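Local coordinates for protein nitrophorin Cim l NP (Cimex lectularius, PDB 2IMQ) that uses a bound heme b to deliver nitric oxide to the victim during feeding, causing vasodilation, at residues L258-L263 against R272-K277; T132-S137 against G170-R175; N102-V107 against I118-T123; T146-D151 against K205-F210; L25-G30 against T264-T269. One frame throughout, in Å; residues are numbered along the deposited sequence.

Interaction 1: L258-L263 against R272-K277; sequences LSYNSL and RPVLAK
Tyr260 lays its ring beside Val274 and Ala276 on the inner face of an antiparallel strand pair, and this is the tight part of the contact. With CG anti to the backbone N (chi1 -173°), the ring leans along the neighbouring strand: CE1 of Tyr260 comes within 3.4 Å of CG1 of Val274, and CD1 of Tyr260 lies 3.8 Å from CB of Ala276. The phenol oxygen is held by Glu215 and by the backbone N of Ala245 in strand 243-248 of the second sheet, so the Tyr260 face looks into the beta-sandwich. The strands, edge strand 255-262 and its neighbour 274-281, are stitched by backbone bonds such as Leu275 N to Asn261 O (2.9 Å). At one end Leu258 and Ser259 both face Lys277, a classic beta bulge: Leu258 N gives Lys277 O a 2.7 Å bond, whereas that from Ser259 N is weak.

The other face is looser and wetter at its Ser259-Lys277 end. One water joins Ser259 OG, Asn261 ND2 and Leu275 O (2.8 Å to the last), and a second links Ser259 OG to Lys277 NZ. Near the loop end of the hairpin this face continues as an apolar patch, Leu263 CD2 packing on Leu275 CB at 4.0 Å. The buried phenol oxygen is thus satisfied by protein groups, whereas the Ser259 hydroxyl relies on water and the Lys277 ammonium on water and a salt bridge to Glu35.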
# COMPACT_ATOMS: atom_id res chain seq x y z
N LEU A 258 -2.76 -12.96 6.82
CA LEU A 258 -2.24 -14.28 6.52
C LEU A 258 -0.77 -14.30 6.27
O LEU A 258 -0.07 -15.23 6.68
CB LEU A 258 -2.99 -14.87 5.30
CG LEU A 258 -4.52 -14.78 5.40
CD1 LEU A 258 -5.20 -15.19 4.13
CD2 LEU A 258 -5.02 -15.58 6.62
N SER A 259 -0.29 -13.26 5.59
CA SER A 259 1.12 -13.11 5.33
C SER A 259 1.40 -11.65 4.99
O SER A 259 0.49 -10.91 4.58
CB SER A 259 1.59 -14.03 4.24
OG SER A 259 1.04 -13.68 3.01
N TYR A 260 2.65 -11.27 5.14
CA TYR A 260 3.13 -9.90 4.93
C TYR A 260 4.59 -10.05 4.60
O TYR A 260 5.35 -10.52 5.41
CB TYR A 260 2.91 -9.10 6.20
CG TYR A 260 3.19 -7.63 6.16
CD1 TYR A 260 2.86 -6.83 5.03
CD2 TYR A 260 3.74 -6.98 7.26
CE1 TYR A 260 3.04 -5.46 5.05
CE2 TYR A 260 3.90 -5.60 7.26
CZ TYR A 260 3.57 -4.84 6.16
OH TYR A 260 3.79 -3.50 6.19
N ASN A 261 4.96 -9.76 3.38
CA ASN A 261 6.29 -9.97 2.91
C ASN A 261 6.71 -8.97 1.87
O ASN A 261 5.92 -8.60 1.02
CB ASN A 261 6.40 -11.34 2.21
CG ASN A 261 6.10 -12.53 3.09
OD1 ASN A 261 6.98 -13.06 3.75
ND2 ASN A 261 4.87 -12.99 3.07
N SER A 262 7.98 -8.59 1.88
CA SER A 262 8.58 -7.94 0.75
C SER A 262 8.82 -8.99 -0.34
O SER A 262 9.04 -10.15 -0.06
CB SER A 262 9.90 -7.29 1.12
OG SER A 262 10.78 -8.25 1.67
N LEU A 263 8.79 -8.51 -1.56
CA LEU A 263 9.04 -9.36 -2.73
C LEU A 263 10.38 -9.04 -3.30
O LEU A 263 10.60 -8.18 -4.16
CB LEU A 263 7.95 -9.15 -3.75
CG LEU A 263 6.54 -9.35 -3.27
CD1 LEU A 263 5.58 -9.09 -4.41
CD2 LEU A 263 6.31 -10.72 -2.66
N ARG A 272 11.74 -2.40 -2.45
CA ARG A 272 11.12 -3.65 -2.82
C ARG A 272 9.63 -3.58 -2.54
O ARG A 272 9.21 -3.07 -1.50
CB ARG A 272 11.73 -4.81 -2.03
CG ARG A 272 13.26 -4.92 -2.17
CD ARG A 272 13.65 -5.30 -3.57
NE ARG A 272 14.69 -4.47 -4.21
CZ ARG A 272 15.97 -4.76 -4.30
NH1 ARG A 272 16.49 -5.84 -3.71
NH2 ARG A 272 16.77 -3.95 -5.00
N PRO A 273 8.82 -4.15 -3.42
CA PRO A 273 7.36 -4.18 -3.21
C PRO A 273 6.99 -4.98 -1.99
O PRO A 273 7.71 -5.94 -1.63
CB PRO A 273 6.79 -4.80 -4.48
CG PRO A 273 7.90 -5.22 -5.28
CD PRO A 273 9.17 -4.82 -4.68
N VAL A 274 5.86 -4.64 -1.38
CA VAL A 274 5.38 -5.30 -0.23
C VAL A 274 3.98 -5.83 -0.46
O VAL A 274 3.09 -5.06 -0.83
CB VAL A 274 5.46 -4.38 1.01
CG1 VAL A 274 4.78 -4.99 2.20
CG2 VAL A 274 6.88 -4.11 1.40
N LEU A 275 3.81 -7.13 -0.26
CA LEU A 275 2.58 -7.83 -0.49
C LEU A 275 1.97 -8.32 0.81
O LEU A 275 2.64 -9.01 1.60
CB LEU A 275 2.91 -9.05 -1.38
CG LEU A 275 1.80 -10.04 -1.65
CD1 LEU A 275 0.60 -9.38 -2.40
CD2 LEU A 275 2.32 -11.18 -2.42
N ALA A 276 0.72 -7.97 1.05
CA ALA A 276 0.01 -8.43 2.21
C ALA A 276 -1.20 -9.20 1.75
O ALA A 276 -1.81 -8.88 0.73
CB ALA A 276 -0.42 -7.28 3.15
N LYS A 277 -1.55 -10.19 2.53
CA LYS A 277 -2.68 -11.05 2.27
C LYS A 277 -3.47 -11.11 3.55
O LYS A 277 -2.92 -11.34 4.63
CB LYS A 277 -2.27 -12.48 1.83
CG LYS A 277 -1.34 -12.51 0.65
CD LYS A 277 -0.95 -13.95 0.26
CE LYS A 277 0.08 -13.96 -0.83
NZ LYS A 277 0.38 -15.39 -1.21
O HOH W 1 2.55 -11.85 1.57
O HOH W 2 1.75 -15.95 1.38

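Interaction 2: T132-S137 against G170-R175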
# COMPACT_ATOMS: atom_id res chain seq x y z
N THR A 132 -6.81 3.11 0.95
CA THR A 132 -6.11 4.36 0.89
C THR A 132 -4.67 4.14 0.49
O THR A 132 -4.03 3.22 0.95
CB THR A 132 -6.14 5.03 2.28
OG1 THR A 132 -7.49 5.33 2.58
CG2 THR A 132 -5.35 6.33 2.35
N THR A 133 -4.19 5.07 -0.31
CA THR A 133 -2.73 5.28 -0.43
C THR A 133 -2.40 6.76 -0.20
O THR A 133 -3.27 7.63 -0.33
CB THR A 133 -2.18 4.75 -1.78
OG1 THR A 133 -0.74 4.64 -1.71
CG2 THR A 133 -2.49 5.62 -2.93
N SER A 134 -1.15 7.06 0.15
CA SER A 134 -0.77 8.41 0.45
C SER A 134 0.69 8.60 0.15
O SER A 134 1.47 7.64 0.02
CB SER A 134 -1.09 8.73 1.88
OG SER A 134 -0.37 7.86 2.77
N ARG A 135 1.07 9.86 0.08
CA ARG A 135 2.45 10.23 -0.31
C ARG A 135 2.75 11.58 0.30
O ARG A 135 1.96 12.53 0.17
CB ARG A 135 2.55 10.33 -1.84
CG ARG A 135 3.88 10.65 -2.42
CD ARG A 135 4.33 12.05 -2.32
NE ARG A 135 5.37 12.27 -3.31
CZ ARG A 135 6.03 13.40 -3.42
NH1 ARG A 135 5.70 14.40 -2.65
NH2 ARG A 135 6.99 13.52 -4.33
N MET A 136 3.86 11.67 1.01
CA MET A 136 4.29 12.93 1.61
C MET A 136 5.79 13.06 1.39
O MET A 136 6.53 12.07 1.40
CB MET A 136 4.00 12.96 3.07
CG MET A 136 4.17 14.29 3.74
SD MET A 136 3.08 15.52 3.06
CE MET A 136 1.48 14.92 3.63
N SER A 137 6.25 14.31 1.26
CA SER A 137 7.68 14.64 1.15
C SER A 137 8.27 14.96 2.52
O SER A 137 7.55 15.45 3.37
CB SER A 137 7.87 15.86 0.21
OG SER A 137 7.34 17.03 0.76
N GLY A 170 1.12 1.80 0.98
CA GLY A 170 2.02 2.70 0.30
C GLY A 170 3.19 2.99 1.20
O GLY A 170 3.34 2.44 2.30
N ASP A 171 4.03 3.88 0.70
CA ASP A 171 5.16 4.37 1.46
C ASP A 171 4.65 5.53 2.31
O ASP A 171 4.28 6.60 1.77
CB ASP A 171 6.29 4.80 0.54
CG ASP A 171 7.46 5.40 1.25
OD1 ASP A 171 7.39 5.55 2.51
OD2 ASP A 171 8.46 5.70 0.55
N LEU A 172 4.55 5.30 3.61
CA LEU A 172 4.01 6.26 4.56
C LEU A 172 4.97 7.40 4.95
O LEU A 172 4.61 8.24 5.75
CB LEU A 172 3.58 5.55 5.82
CG LEU A 172 2.62 4.35 5.67
CD1 LEU A 172 2.34 3.72 7.01
CD2 LEU A 172 1.32 4.70 4.98
N ASN A 173 6.16 7.36 4.40
CA ASN A 173 7.23 8.27 4.75
C ASN A 173 7.67 8.11 6.18
O ASN A 173 8.17 9.00 6.81
CB ASN A 173 6.96 9.75 4.40
CG ASN A 173 8.22 10.47 4.13
OD1 ASN A 173 9.15 9.87 3.58
ND2 ASN A 173 8.27 11.74 4.50
N VAL A 174 7.48 6.90 6.68
CA VAL A 174 7.96 6.42 7.98
C VAL A 174 9.33 5.72 7.75
O VAL A 174 9.42 4.87 6.88
CB VAL A 174 6.94 5.43 8.61
CG1 VAL A 174 7.54 4.72 9.77
CG2 VAL A 174 5.70 6.18 9.02
N ARG A 175 10.30 6.08 8.57
CA ARG A 175 11.66 5.55 8.41
C ARG A 175 12.18 5.03 9.75
O ARG A 175 11.52 5.14 10.76
CB ARG A 175 12.58 6.60 7.81
CG ARG A 175 12.11 7.15 6.45
CD ARG A 175 12.26 6.09 5.39
NE ARG A 175 11.97 6.52 4.03
CZ ARG A 175 10.80 6.36 3.43
NH1 ARG A 175 9.76 5.83 4.08
NH2 ARG A 175 10.65 6.73 2.19
O HOH W 3 2.91 5.77 -1.27
O HOH W 4 5.17 9.09 1.27
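Asp171, whose backbone faces that of Ser134 across the contact, has its OD1 gripped twice within its own loop. Asn173 N reaches it from above the carboxylate plane, closing an Asx turn, and Arg175 NH1 meets Asp171 OD1 on the syn side at 2.9 Å, nearly straight (171°). Arg175 NH2 takes the syn lone pair of OD2, giving an end-on, two-nitrogen salt bridge that holds the carboxylate's rotation; OD2 has a further partner in Asn15 ND2. Two waters bridge the backbones where they run side by side. One accepts from Asp171 N at 3.0 Å and lies 2.7 Å from Ser134 O; the other accepts from Met136 N and lies 2.7 Å from Asp171 O. Direct contact is slight: Asn173, turned toward the strand, sets its amide 3.6 Å (ND2) from Met136 O, while ND2 bonds to Asp138. Thr133 OG1 lies 3.9 Å from Gly170 CA and bonds to Ile169 O. The contact lies where the parallel neighbours 127-135 and 165-169 diverge: strand 127-135 runs out beside the loop leading to helix 180-188, with Leu172 packed on strand 243-248 and Asp171 on Gln45 of strand 39-46 in the other sheet.

Interaction 3: N102-V107 against I118-T123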
# COMPACT_ATOMS: atom_id res chain seq x y z
N ASN A 102 -19.57 2.66 -5.47
CA ASN A 102 -18.12 2.81 -5.76
C ASN A 102 -17.74 4.29 -5.78
O ASN A 102 -18.26 5.08 -6.62
CB ASN A 102 -17.87 2.14 -7.11
CG ASN A 102 -16.40 2.06 -7.48
OD1 ASN A 102 -15.51 2.19 -6.64
ND2 ASN A 102 -16.14 1.83 -8.75
N GLU A 103 -16.82 4.71 -4.90
CA GLU A 103 -16.48 6.12 -4.78
C GLU A 103 -15.00 6.26 -4.52
O GLU A 103 -14.44 5.47 -3.76
CB GLU A 103 -17.24 6.74 -3.61
CG GLU A 103 -18.75 6.85 -3.81
CD GLU A 103 -19.13 7.62 -5.06
OE1 GLU A 103 -20.15 7.26 -5.71
OE2 GLU A 103 -18.45 8.59 -5.38
N THR A 104 -14.40 7.27 -5.12
CA THR A 104 -12.98 7.60 -4.88
C THR A 104 -12.85 9.08 -4.61
O THR A 104 -13.55 9.90 -5.24
CB THR A 104 -12.15 7.25 -6.10
OG1 THR A 104 -12.06 5.82 -6.21
CG2 THR A 104 -10.70 7.68 -5.95
N ILE A 105 -12.02 9.45 -3.64
CA ILE A 105 -11.62 10.81 -3.45
C ILE A 105 -10.11 10.93 -3.60
O ILE A 105 -9.35 9.98 -3.37
CB ILE A 105 -12.04 11.37 -2.03
CG1 ILE A 105 -11.29 10.66 -0.91
CG2 ILE A 105 -13.60 11.36 -1.86
CD1 ILE A 105 -11.03 11.53 0.27
N ILE A 106 -9.69 12.09 -4.04
CA ILE A 106 -8.31 12.45 -4.05
C ILE A 106 -8.18 13.64 -3.12
O ILE A 106 -8.99 14.60 -3.19
CB ILE A 106 -7.88 12.84 -5.48
CG1 ILE A 106 -7.96 11.66 -6.42
CG2 ILE A 106 -6.48 13.30 -5.48
CD1 ILE A 106 -7.67 11.97 -7.87
N VAL A 107 -7.13 13.62 -2.30
CA VAL A 107 -6.81 14.70 -1.38
C VAL A 107 -5.43 15.20 -1.77
O VAL A 107 -4.47 14.42 -1.87
CB VAL A 107 -6.80 14.27 0.10
CG1 VAL A 107 -6.21 15.39 0.96
CG2 VAL A 107 -8.20 13.89 0.57
N ILE A 118 -5.23 9.11 -1.90
CA ILE A 118 -6.41 8.59 -2.67
C ILE A 118 -7.12 7.63 -1.78
O ILE A 118 -6.48 6.77 -1.14
CB ILE A 118 -5.96 7.87 -3.92
CG1 ILE A 118 -5.05 8.75 -4.81
CG2 ILE A 118 -7.19 7.38 -4.78
CD1 ILE A 118 -4.35 8.03 -5.86
N VAL A 119 -8.46 7.70 -1.76
CA VAL A 119 -9.23 6.68 -1.10
C VAL A 119 -10.28 6.14 -2.07
O VAL A 119 -11.06 6.91 -2.58
CB VAL A 119 -10.00 7.19 0.15
CG1 VAL A 119 -10.55 6.05 0.89
CG2 VAL A 119 -9.15 7.99 1.02
N THR A 120 -10.31 4.85 -2.26
CA THR A 120 -11.35 4.18 -3.07
C THR A 120 -12.10 3.26 -2.16
O THR A 120 -11.53 2.44 -1.45
CB THR A 120 -10.66 3.41 -4.22
OG1 THR A 120 -10.10 4.33 -5.14
CG2 THR A 120 -11.65 2.53 -5.00
N SER A 121 -13.45 3.37 -2.22
CA SER A 121 -14.32 2.62 -1.34
C SER A 121 -15.46 1.99 -2.15
O SER A 121 -15.87 2.49 -3.16
CB SER A 121 -14.95 3.53 -0.27
OG SER A 121 -13.95 4.16 0.53
N PHE A 122 -15.98 0.92 -1.63
CA PHE A 122 -17.08 0.15 -2.30
C PHE A 122 -17.68 -0.83 -1.33
O PHE A 122 -17.08 -1.20 -0.31
CB PHE A 122 -16.54 -0.59 -3.54
CG PHE A 122 -15.56 -1.70 -3.21
CD1 PHE A 122 -16.01 -2.98 -3.05
CD2 PHE A 122 -14.17 -1.45 -3.07
CE1 PHE A 122 -15.18 -4.00 -2.73
CE2 PHE A 122 -13.31 -2.48 -2.74
CZ PHE A 122 -13.80 -3.75 -2.57
N THR A 123 -18.91 -1.24 -1.64
CA THR A 123 -19.61 -2.11 -0.75
C THR A 123 -19.95 -3.41 -1.45
O THR A 123 -20.46 -3.40 -2.57
CB THR A 123 -20.92 -1.40 -0.34
OG1 THR A 123 -20.61 -0.29 0.52
CG2 THR A 123 -21.80 -2.32 0.47
O HOH W 5 -13.60 6.56 -1.08
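Thr104 faces Thr120 across a non-hydrogen-bonded antiparallel pair, and each atom of its side chain finds a partner. CB of Thr104 stands 3.7 Å from both Val119 O and Thr120 OG1. Its OG1, placed anti to the carbonyl carbon (chi1 -71°), meets OG1 of Thr120 in a 2.7 Å hydrogen bond whose direction is open; the methyl CG2 of Thr104 lies by Val119 O (3.5 Å) and against CG2 of Ile118 (3.7 Å). Thr120 has the same first torsion, and the two side chains cross obliquely. This is the hairpin of strands 103-108 and 116-124, the former an edge strand of the five-stranded sheet in the DNase I-like sandwich. Backbone bonds pair Glu103 with Ser121 and Ile105 with Val119, among them Ser121 N to Glu103 O at 2.8 Å. On the face bearing Ile105 and Val119, these side chains lie side by side, CG1 of Ile105 being 3.9 Å from CB of Val119. A water on that face donates to Glu103 O and Val119 O and accepts from Ser121 OG (2.9 Å), which also bonds to Ser130. The Thr104 face turns to the opposing sheet, where Thr104 rests on Lys77 and Thr79, and Thr120 on Leu86 and Val88.

Interaction 4: T146-D151 against K205-F210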
# COMPACT_ATOMS: atom_id res chain seq x y z
N THR A 146 4.09 17.08 10.66
CA THR A 146 5.04 15.98 10.55
C THR A 146 5.28 15.66 9.10
O THR A 146 4.60 16.12 8.20
CB THR A 146 4.56 14.71 11.19
OG1 THR A 146 3.60 14.02 10.35
CG2 THR A 146 4.00 14.96 12.56
N LYS A 147 6.26 14.79 8.85
CA LYS A 147 6.59 14.36 7.52
C LYS A 147 5.79 13.14 7.10
O LYS A 147 5.97 12.65 6.00
CB LYS A 147 8.06 14.03 7.41
CG LYS A 147 8.46 12.74 8.12
CD LYS A 147 9.95 12.44 8.10
CE LYS A 147 10.22 11.21 8.94
NZ LYS A 147 10.39 10.07 8.10
N TYR A 148 4.96 12.62 7.99
CA TYR A 148 4.31 11.33 7.72
C TYR A 148 3.11 11.53 6.77
O TYR A 148 2.41 12.52 6.81
CB TYR A 148 3.89 10.67 9.02
CG TYR A 148 5.04 10.51 10.01
CD1 TYR A 148 5.02 11.13 11.25
CD2 TYR A 148 6.18 9.83 9.67
CE1 TYR A 148 6.08 11.04 12.13
CE2 TYR A 148 7.26 9.75 10.54
CZ TYR A 148 7.20 10.32 11.76
OH TYR A 148 8.28 10.25 12.58
N ALA A 149 2.87 10.51 5.94
CA ALA A 149 1.85 10.56 4.92
C ALA A 149 0.48 10.18 5.49
O ALA A 149 -0.17 9.22 5.08
CB ALA A 149 2.23 9.70 3.74
N TYR A 150 0.04 10.98 6.43
CA TYR A 150 -1.26 10.87 7.04
C TYR A 150 -2.03 12.19 6.85
O TYR A 150 -1.45 13.28 6.96
CB TYR A 150 -1.18 10.61 8.54
CG TYR A 150 -2.52 10.40 9.20
CD1 TYR A 150 -3.12 9.18 9.16
CD2 TYR A 150 -3.17 11.43 9.87
CE1 TYR A 150 -4.35 8.98 9.72
CE2 TYR A 150 -4.39 11.24 10.45
CZ TYR A 150 -4.98 10.01 10.41
OH TYR A 150 -6.23 9.79 10.96
N ASP A 151 -3.32 12.10 6.57
CA ASP A 151 -4.22 13.21 6.68
C ASP A 151 -5.55 12.61 7.12
O ASP A 151 -5.96 11.53 6.67
CB ASP A 151 -4.34 13.85 5.30
CG ASP A 151 -5.10 15.18 5.30
OD1 ASP A 151 -6.32 15.14 5.47
OD2 ASP A 151 -4.52 16.26 5.11
N LYS A 205 1.99 7.27 15.64
CA LYS A 205 0.82 6.93 16.45
C LYS A 205 0.76 7.65 17.79
O LYS A 205 -0.32 8.03 18.21
CB LYS A 205 0.71 5.43 16.67
CG LYS A 205 0.48 4.67 15.42
CD LYS A 205 0.61 3.20 15.67
CE LYS A 205 -0.17 2.45 14.73
NZ LYS A 205 -0.14 0.99 15.20
N GLU A 206 1.90 7.90 18.41
CA GLU A 206 1.95 8.68 19.65
C GLU A 206 1.42 10.09 19.42
O GLU A 206 0.82 10.69 20.32
CB GLU A 206 3.37 8.81 20.12
CG GLU A 206 3.91 7.58 20.77
CD GLU A 206 5.39 7.68 21.11
OE1 GLU A 206 5.99 6.62 21.44
OE2 GLU A 206 5.98 8.79 21.04
N GLN A 207 1.65 10.60 18.21
CA GLN A 207 1.17 11.92 17.75
C GLN A 207 -0.23 11.85 17.18
O GLN A 207 -0.72 12.80 16.59
CB GLN A 207 2.06 12.53 16.67
CG GLN A 207 3.39 13.06 17.15
CD GLN A 207 4.08 14.02 16.19
OE1 GLN A 207 3.60 15.15 15.91
NE2 GLN A 207 5.23 13.58 15.70
N LYS A 208 -0.93 10.74 17.39
CA LYS A 208 -2.30 10.55 16.95
C LYS A 208 -2.52 10.49 15.44
O LYS A 208 -3.59 10.78 14.89
CB LYS A 208 -3.27 11.56 17.66
CG LYS A 208 -3.11 11.55 19.18
CD LYS A 208 -3.27 10.16 19.72
CE LYS A 208 -3.44 10.08 21.19
NZ LYS A 208 -3.55 8.65 21.61
N LEU A 209 -1.49 10.01 14.77
CA LEU A 209 -1.61 9.70 13.35
C LEU A 209 -1.73 8.17 13.28
O LEU A 209 -1.22 7.41 14.13
CB LEU A 209 -0.38 10.26 12.65
CG LEU A 209 0.03 11.74 12.92
CD1 LEU A 209 1.24 12.14 12.09
CD2 LEU A 209 -1.07 12.74 12.68
N PHE A 210 -2.48 7.71 12.31
CA PHE A 210 -2.66 6.27 12.11
C PHE A 210 -3.24 5.64 13.38
O PHE A 210 -2.95 4.46 13.67
CB PHE A 210 -1.37 5.57 11.64
CG PHE A 210 -0.81 6.11 10.36
CD1 PHE A 210 0.36 6.87 10.35
CD2 PHE A 210 -1.43 5.87 9.17
CE1 PHE A 210 0.83 7.36 9.16
CE2 PHE A 210 -0.93 6.36 8.00
CZ PHE A 210 0.17 7.11 8.01
O HOH W 6 -5.20 9.12 13.53
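The loop 146-151 passes the Schellman motif that ends helix 201-206, with Lys208 as its C-prime residue, and the nearest CA atoms, those of Tyr150 and Leu209, are 6.4 Å apart. Tyr150 carries most of the contact. Its CG is anti to the backbone N (chi1 -176°), which sends the ring across the chain leaving the helix: Leu209 CA sits over the ring centre, 4.2 Å from the centroid, in a CH-pi contact, and Phe210 N lies over the same face nearer the rim. Against Phe210 it presents its edge, a T-shaped pair with centroids 5.0 Å apart and planes at 69°, while Tyr150 CB rests over the Phe210 face. Leu209 branches between partners: CD2 packs on Tyr150 CD2 at 3.7 Å, whereas CD1 meets the Tyr148 ring at its edge and Thr146 OG1 tip to tip at 3.5 Å. That hydroxyl also closes an ST turn by accepting from Tyr148 N and is hydrogen-bonded to Thr144 OG1. The Tyr150 hydroxyl bonds to Asp155. Trp168 of strand 165-169 in the five-stranded sheet meets the Tyr150 and Phe210 rings, and Tyr148 lies on Ala204, so the loop packs against both that strand and helix 201-206.

Interaction 5: L25-G30 against T264-T269; sequences LEELLG and TNYKQT
Asn265 and Glu27 supply the firm polar bond of this contact: Asn265 ND2 donates to Glu27 OE1 at 2.7 Å with an N-H...O angle of 161°. The acceptor uses its syn lone pair and lies near the plane of the donor amide, although the carboxylate and amide planes are turned 69° apart. Glu27 reaches this far with CG anti to the backbone N and the rest of the chain also extended. A second polar contact, Leu28 N to Tyr266 OH at 2.9 Å, is strongly bent (118°) and weak; the phenol oxygen has its stronger partner in Asn24 O, just before the short helix. Glu27 CB also comes close to this oxygen, 3.1 Å from Tyr266 OH.

Apolar contacts gather round the Tyr266 ring. Leu28 CD1 stands over the centre of one face, 4.2 Å from the centroid and almost along the ring normal, a CH-pi contact, and Leu28 CB touches CZ of Tyr266 at 3.8 Å. The Glu27 chain slides past the ring in the opposite direction, Glu27 CG lying 3.8 Å from Tyr266 CE1.

The short, weakly bonded helix 26-29, closed by a Schellman motif at Gly30, is thereby docked on loop 264-269 close to the heme, about 5 Å from the Leu28 side chain. The chemistry of the contact implies a buried phenol-leucine core beside the heme pocket, bordered at the more exposed edge by an amide-carboxylate bond probably strengthened by the carboxylate charge.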
# COMPACT_ATOMS: atom_id res chain seq x y z
N LEU A 25 3.50 -10.35 -13.32
CA LEU A 25 2.59 -9.69 -12.36
C LEU A 25 1.95 -10.65 -11.41
O LEU A 25 1.46 -10.25 -10.36
CB LEU A 25 1.54 -8.92 -13.13
CG LEU A 25 1.97 -7.75 -14.01
CD1 LEU A 25 0.77 -7.22 -14.75
CD2 LEU A 25 2.65 -6.64 -13.22
N GLU A 26 1.91 -11.93 -11.74
CA GLU A 26 1.33 -12.90 -10.84
C GLU A 26 2.02 -12.92 -9.50
O GLU A 26 1.36 -12.96 -8.48
CB GLU A 26 1.34 -14.32 -11.45
CG GLU A 26 0.32 -14.53 -12.53
CD GLU A 26 -0.02 -15.99 -12.77
OE1 GLU A 26 0.79 -16.83 -12.36
OE2 GLU A 26 -1.12 -16.29 -13.33
N GLU A 27 3.33 -12.91 -9.50
CA GLU A 27 4.06 -12.89 -8.27
C GLU A 27 3.78 -11.60 -7.46
O GLU A 27 3.57 -11.66 -6.24
CB GLU A 27 5.54 -12.99 -8.56
CG GLU A 27 6.41 -13.08 -7.33
CD GLU A 27 7.89 -13.22 -7.67
OE1 GLU A 27 8.68 -13.36 -6.73
OE2 GLU A 27 8.28 -13.18 -8.85
N LEU A 28 3.78 -10.46 -8.15
CA LEU A 28 3.54 -9.16 -7.54
C LEU A 28 2.22 -9.14 -6.79
O LEU A 28 2.10 -8.52 -5.73
CB LEU A 28 3.57 -8.09 -8.63
CG LEU A 28 3.51 -6.68 -8.10
CD1 LEU A 28 4.78 -6.26 -7.43
CD2 LEU A 28 3.16 -5.69 -9.17
N LEU A 29 1.21 -9.83 -7.32
CA LEU A 29 -0.13 -9.80 -6.77
C LEU A 29 -0.44 -10.99 -5.89
O LEU A 29 -1.52 -11.10 -5.33
CB LEU A 29 -1.17 -9.70 -7.88
CG LEU A 29 -0.94 -8.59 -8.87
CD1 LEU A 29 -1.96 -8.71 -9.97
CD2 LEU A 29 -1.00 -7.30 -8.25
N GLY A 30 0.53 -11.87 -5.68
CA GLY A 30 0.35 -12.99 -4.80
C GLY A 30 -0.48 -14.11 -5.41
O GLY A 30 -1.13 -14.80 -4.66
N THR A 264 11.35 -9.79 -2.79
CA THR A 264 12.74 -9.48 -3.04
C THR A 264 13.16 -9.83 -4.49
O THR A 264 14.16 -9.31 -4.96
CB THR A 264 13.64 -10.13 -1.97
OG1 THR A 264 13.34 -11.51 -1.84
CG2 THR A 264 13.32 -9.51 -0.56
N ASN A 265 12.33 -10.59 -5.23
CA ASN A 265 12.60 -10.87 -6.68
C ASN A 265 12.39 -9.69 -7.60
O ASN A 265 12.82 -9.70 -8.75
CB ASN A 265 11.72 -12.03 -7.16
CG ASN A 265 12.16 -13.35 -6.61
OD1 ASN A 265 13.36 -13.54 -6.32
ND2 ASN A 265 11.23 -14.28 -6.46
N TYR A 266 11.66 -8.67 -7.12
CA TYR A 266 11.53 -7.43 -7.85
C TYR A 266 12.60 -6.46 -7.41
O TYR A 266 12.36 -5.62 -6.51
CB TYR A 266 10.10 -6.85 -7.64
CG TYR A 266 9.03 -7.73 -8.23
CD1 TYR A 266 8.43 -8.73 -7.51
CD2 TYR A 266 8.63 -7.57 -9.56
CE1 TYR A 266 7.46 -9.55 -8.06
CE2 TYR A 266 7.65 -8.38 -10.12
CZ TYR A 266 7.07 -9.38 -9.38
OH TYR A 266 6.08 -10.21 -9.88
N LYS A 267 13.80 -6.57 -8.02
CA LYS A 267 14.97 -5.79 -7.62
C LYS A 267 15.23 -4.57 -8.45
O LYS A 267 16.26 -3.90 -8.28
CB LYS A 267 16.25 -6.63 -7.67
CG LYS A 267 16.19 -7.87 -6.88
CD LYS A 267 17.53 -8.61 -6.86
CE LYS A 267 17.30 -10.06 -6.47
NZ LYS A 267 16.78 -10.21 -5.08
N GLN A 268 14.31 -4.25 -9.33
CA GLN A 268 14.54 -3.24 -10.35
C GLN A 268 14.79 -1.89 -9.75
O GLN A 268 15.33 -0.98 -10.41
CB GLN A 268 13.33 -3.11 -11.29
CG GLN A 268 12.96 -4.38 -12.03
CD GLN A 268 11.76 -5.07 -11.46
OE1 GLN A 268 10.77 -5.28 -12.14
NE2 GLN A 268 11.83 -5.43 -10.22
N THR A 269 14.39 -1.68 -8.49
CA THR A 269 14.59 -0.36 -7.94
C THR A 269 15.12 -0.40 -6.49
O THR A 269 15.43 -1.43 -5.97
CB THR A 269 13.31 0.45 -8.08
OG1 THR A 269 13.61 1.84 -8.06
CG2 THR A 269 12.33 0.27 -6.93

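From the N terminus, the helix at 25-30 is the first segment met, and its partner 264-269 comes only near the end, so interaction 5 closes a very long loop that encloses interactions 2, 3 and 4. Interaction 3 closes early, as a hairpin at the edge of the five-stranded sheet; interaction 2 joins the same sheet, Thr133 O probably accepting from Ile118 N in the neighbouring strand. Interactions 2 and 4 cross, their segments alternating, and touch through Ser134 with Ala149 and Asn173 with Lys147, tying strand 127-135 and loop 170-175 to loop 146-151, which packs on the end of helix 201-206. Interaction 1, a hairpin of the six-stranded sheet, crosses interaction 5, whose segment 264-269 lies in the connection between its strands.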